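Local coordinates for protein transcriptional regulator, TetR family (PDB 2G7S) that probably binds operator DNA as a dimer through an N-terminal helix-turn-helix domain and regulates transcription, as other TetR-family proteins do, at residues Cys16-Thr19 against Leu20-Gly24; Phe29-Ala32 against Asp33-Gln36. One frame throughout, in Å; residues are numbered along the deposited sequence.

Interaction 1: Cys16-Thr19 against Leu20-Gly24; sequences CART and LIIRG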
loop_
_atom_site.group_PDB
_atom_site.type_symbol
_atom_site.label_atom_id
_atom_site.label_comp_id
_atom_site.label_asym_id
_atom_site.label_seq_id
_atom_site.Cartn_x
_atom_site.Cartn_y
_atom_site.Cartn_z
ATOM N N CYS A 16 -4.640 11.229 19.042
ATOM C CA CYS A 16 -3.239 11.546 18.709
ATOM C C CYS A 16 -2.558 10.366 18.019
ATOM O O CYS A 16 -1.953 10.507 16.955
ATOM C CB CYS A 16 -2.475 11.939 20.006
ATOM S SG CYS A 16 -0.725 12.111 19.725
ATOM N N ALA A 17 -2.684 9.181 18.611
ATOM C CA ALA A 17 -2.030 8.010 18.038
ATOM C C ALA A 17 -2.592 7.723 16.626
ATOM O O ALA A 17 -1.840 7.299 15.726
ATOM C CB ALA A 17 -2.253 6.833 18.921
ATOM N N ARG A 18 -3.869 7.961 16.429
ATOM C CA ARG A 18 -4.441 7.709 15.066
ATOM C C ARG A 18 -3.751 8.668 14.069
ATOM O O ARG A 18 -3.353 8.251 12.965
ATOM C CB ARG A 18 -5.934 7.917 15.069
ATOM C CG ARG A 18 -6.418 7.377 13.709
ATOM C CD ARG A 18 -7.787 7.440 13.275
ATOM N NE ARG A 18 -8.724 7.020 14.270
ATOM C CZ ARG A 18 -10.058 7.032 14.049
ATOM N NH1 ARG A 18 -10.507 7.433 12.853
ATOM N NH2 ARG A 18 -10.897 6.687 15.039
ATOM N N THR A 19 -3.636 9.951 14.409
ATOM C CA THR A 19 -3.020 10.868 13.468
ATOM C C THR A 19 -1.568 10.483 13.210
ATOM O O THR A 19 -1.114 10.481 12.066
ATOM C CB THR A 19 -3.120 12.288 14.063
ATOM O OG1 THR A 19 -4.506 12.585 14.212
ATOM C CG2 THR A 19 -2.455 13.315 13.188
ATOM N N LEU A 20 -0.849 10.074 14.261
ATOM C CA LEU A 20 0.566 9.709 14.072
ATOM C C LEU A 20 0.706 8.435 13.218
ATOM O O LEU A 20 1.616 8.321 12.399
ATOM C CB LEU A 20 1.330 9.519 15.426
ATOM C CG LEU A 20 1.286 10.797 16.336
ATOM C CD1 LEU A 20 1.985 10.448 17.633
ATOM C CD2 LEU A 20 1.993 11.961 15.591
ATOM N N ILE A 21 -0.163 7.438 13.469
ATOM C CA ILE A 21 -0.031 6.186 12.771
ATOM C C ILE A 21 -0.320 6.356 11.257
ATOM O O ILE A 21 0.274 5.623 10.411
ATOM C CB ILE A 21 -0.884 5.107 13.433
ATOM C CG1 ILE A 21 -0.237 3.766 13.457
ATOM C CG2 ILE A 21 -2.334 5.252 13.092
ATOM C CD1 ILE A 21 -0.906 2.734 14.384
ATOM N N ILE A 22 -1.202 7.304 10.909
ATOM C CA ILE A 22 -1.465 7.556 9.498
ATOM C C ILE A 22 -0.285 8.179 8.773
ATOM O O ILE A 22 -0.167 8.091 7.524
ATOM C CB ILE A 22 -2.808 8.347 9.386
ATOM C CG1 ILE A 22 -3.955 7.442 9.776
ATOM C CG2 ILE A 22 -3.029 8.864 7.958
ATOM C CD1 ILE A 22 -5.225 8.268 10.050
ATOM N N ARG A 23 0.627 8.797 9.514
ATOM C CA ARG A 23 1.820 9.326 8.873
ATOM C C ARG A 23 2.858 8.285 8.518
ATOM O O ARG A 23 3.578 8.415 7.529
ATOM C CB ARG A 23 2.476 10.407 9.732
ATOM C CG ARG A 23 1.652 11.714 9.777
ATOM C CD ARG A 23 1.895 12.460 11.053
ATOM N NE ARG A 23 3.281 12.542 11.517
ATOM C CZ ARG A 23 3.763 11.807 12.521
ATOM N NH1 ARG A 23 2.997 10.903 13.069
ATOM N NH2 ARG A 23 5.000 11.965 12.969
ATOM N N GLY A 24 3.014 7.279 9.378
ATOM C CA GLY A 24 4.156 6.358 9.205
ATOM C C GLY A 24 4.000 4.964 9.732
ATOM O O GLY A 24 5.025 4.309 9.776
#
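Cys16 and Leu20 meet one turn apart on helix 6-24, SG lying 3.8 Å from Leu20 CD1. SG stands anti to the backbone N (chi1 172°), on the side of the carbonyl carbon, which brings it alongside Leu20 CD1. Leu20 CG also rests against the Cys16 carbonyl, 3.3 Å from its O. On another side of the helix Arg18 and Ile22 run side by side and point the same way. Arg18 CG is 4.0 Å from Ile22 CD1, so the methylene part of the arginine packs on the isoleucine while its charged end goes elsewhere. The branched Ile21 places CG2 3.2 Å from Arg18 O. Regular helical bonds lie beneath these side chains. Leu20 N donates to Cys16 O at 2.9 Å, with an N-H...O angle of 162°. Ile21 N gives a bond of 2.8 Å to Ala17 O, and Ile22 N one of 3.1 Å to Arg18 O. Further out, the Arg18 guanidinium forms a salt bridge with Glu66 and a hydrogen bond with Gln62, both on helix 52-77, and Thr19 OG1 is hydrogen-bonded to His101 NE2. Cys16 and Leu20 face helix 31-38, whereas Ala17 and Ile21 pack on helix 52-77. Ile21 and Ile22 also pack on helix 105-110, so this part of helix 6-24 lies between helices 31-38, 52-77 and 105-110.

Interaction 2: Phe29-Ala32 against Asp33-Gln36; sequences FSYA and DISQ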
loop_
_atom_site.group_PDB
_atom_site.type_symbol
_atom_site.label_atom_id
_atom_site.label_comp_id
_atom_site.label_asym_id
_atom_site.label_seq_id
_atom_site.Cartn_x
_atom_site.Cartn_y
_atom_site.Cartn_z
ATOM N N PHE A 29 5.920 6.123 15.618
ATOM C CA PHE A 29 5.636 6.993 16.782
ATOM C C PHE A 29 5.923 6.253 18.061
ATOM O O PHE A 29 5.948 5.023 18.085
ATOM C CB PHE A 29 4.202 7.527 16.746
ATOM C CG PHE A 29 3.185 6.490 17.050
ATOM C CD1 PHE A 29 2.685 6.407 18.345
ATOM C CD2 PHE A 29 2.765 5.512 16.105
ATOM C CE1 PHE A 29 1.768 5.440 18.738
ATOM C CE2 PHE A 29 1.877 4.527 16.520
ATOM C CZ PHE A 29 1.343 4.470 17.790
ATOM N N SER A 30 6.155 7.045 19.121
ATOM C CA SER A 30 6.478 6.503 20.420
ATOM C C SER A 30 5.503 7.132 21.435
ATOM O O SER A 30 4.816 8.154 21.169
ATOM C CB SER A 30 7.857 6.943 20.896
ATOM O OG SER A 30 7.952 8.356 20.887
ATOM N N TYR A 31 5.531 6.590 22.644
ATOM C CA TYR A 31 4.782 7.268 23.726
ATOM C C TYR A 31 5.344 8.659 23.979
ATOM O O TYR A 31 4.563 9.568 24.304
ATOM C CB TYR A 31 4.846 6.441 25.034
ATOM C CG TYR A 31 3.886 5.293 25.080
ATOM C CD1 TYR A 31 3.283 4.788 23.896
ATOM C CD2 TYR A 31 3.503 4.729 26.302
ATOM C CE1 TYR A 31 2.395 3.720 23.970
ATOM C CE2 TYR A 31 2.592 3.675 26.386
ATOM C CZ TYR A 31 2.053 3.171 25.209
ATOM O OH TYR A 31 1.153 2.159 25.285
ATOM N N ALA A 32 6.656 8.869 23.759
ATOM C CA ALA A 32 7.169 10.266 23.915
ATOM C C ALA A 32 6.472 11.278 22.962
ATOM O O ALA A 32 6.233 12.471 23.277
ATOM C CB ALA A 32 8.670 10.341 23.729
ATOM N N ASP A 33 6.149 10.808 21.749
ATOM C CA ASP A 33 5.513 11.684 20.784
ATOM C C ASP A 33 4.101 11.976 21.271
ATOM O O ASP A 33 3.613 13.123 21.142
ATOM C CB ASP A 33 5.405 10.939 19.421
ATOM C CG ASP A 33 6.750 10.736 18.737
ATOM O OD1 ASP A 33 7.712 11.535 19.000
ATOM O OD2 ASP A 33 6.860 9.765 17.976
ATOM N N ILE A 34 3.426 10.954 21.799
ATOM C CA ILE A 34 2.072 11.185 22.341
ATOM C C ILE A 34 2.141 12.191 23.513
ATOM O O ILE A 34 1.316 13.111 23.584
ATOM C CB ILE A 34 1.440 9.873 22.838
ATOM C CG1 ILE A 34 1.192 8.955 21.604
ATOM C CG2 ILE A 34 0.107 10.173 23.505
ATOM C CD1 ILE A 34 0.769 7.540 21.966
ATOM N N SER A 35 3.137 12.050 24.383
ATOM C CA SER A 35 3.281 13.059 25.464
ATOM C C SER A 35 3.500 14.464 24.939
ATOM O O SER A 35 2.951 15.438 25.490
ATOM C CB SER A 35 4.450 12.684 26.355
ATOM O OG SER A 35 4.179 11.500 27.041
ATOM N N GLN A 36 4.292 14.583 23.881
ATOM C CA GLN A 36 4.525 15.871 23.275
ATOM C C GLN A 36 3.265 16.598 22.725
ATOM O O GLN A 36 3.145 17.854 22.752
ATOM C CB GLN A 36 5.554 15.671 22.176
ATOM C CG GLN A 36 5.949 16.917 21.539
ATOM C CD GLN A 36 7.350 16.855 20.924
ATOM O OE1 GLN A 36 7.930 17.886 20.738
ATOM N NE2 GLN A 36 7.857 15.638 20.527
#
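Ser30 and Asp33 form a helix-capping contact at the N-terminus of helix 31-38, with a small apolar cluster beside it. Ser30 is the N-cap residue. Its OG sits between the backbone N and the carbonyl carbon (chi1 55°), where it can accept from Asp33 N at 3.2 Å. Asp33 returns the bond: OD2 accepts from Ser30 N at 3.0 Å. That N-H comes from above the carboxylate plane, 48° out of it. The serine side chain takes the N-H of Asp33 in the first turn, and the aspartate takes that of the N-cap residue itself. The carboxylate would probably be favoured at this positive end of the helix dipole. The helix then continues with Ile34 N bonded to Ser30 O at 3.2 Å and Ser35 N to Tyr31 O at 2.9 Å. On the inner side, Ile34 CD1 approaches the edge of the Phe29 ring, 4.0 Å from CE1. It also lies 4.2 Å from Tyr31 CD1, where the two side chains run alongside each other. Leu55 of helix 52-77 touches both Tyr31 and Ile34. Reciprocal bonding between an N-cap serine and the acidic residue three positions on is a capping box. Here it starts helix 31-38, the first helix of the helix-turn-helix as known in TetR-family proteins.

Interactions 1 and 2 follow each other along the chain, with centres about 11 Å apart. They touch directly: Leu20 CB is 3.7 Å from Phe29 CB, and Cys16 SG is 3.9 Å from Ile34 CA. Both are partly buried, but interaction 2 also has exposed residues and lies farther from the centre of the chain. Interaction 1 is held within a continuous helix by main-chain bonds and apolar packing. Interaction 2 begins a helix and adds side-chain-to-backbone capping bonds to the main-chain ones. Both pack on helix 52-77. Residues 16-24 also reach helix 105-110, while residues 29-36 meet helix 42-48 of the helix-turn-helix.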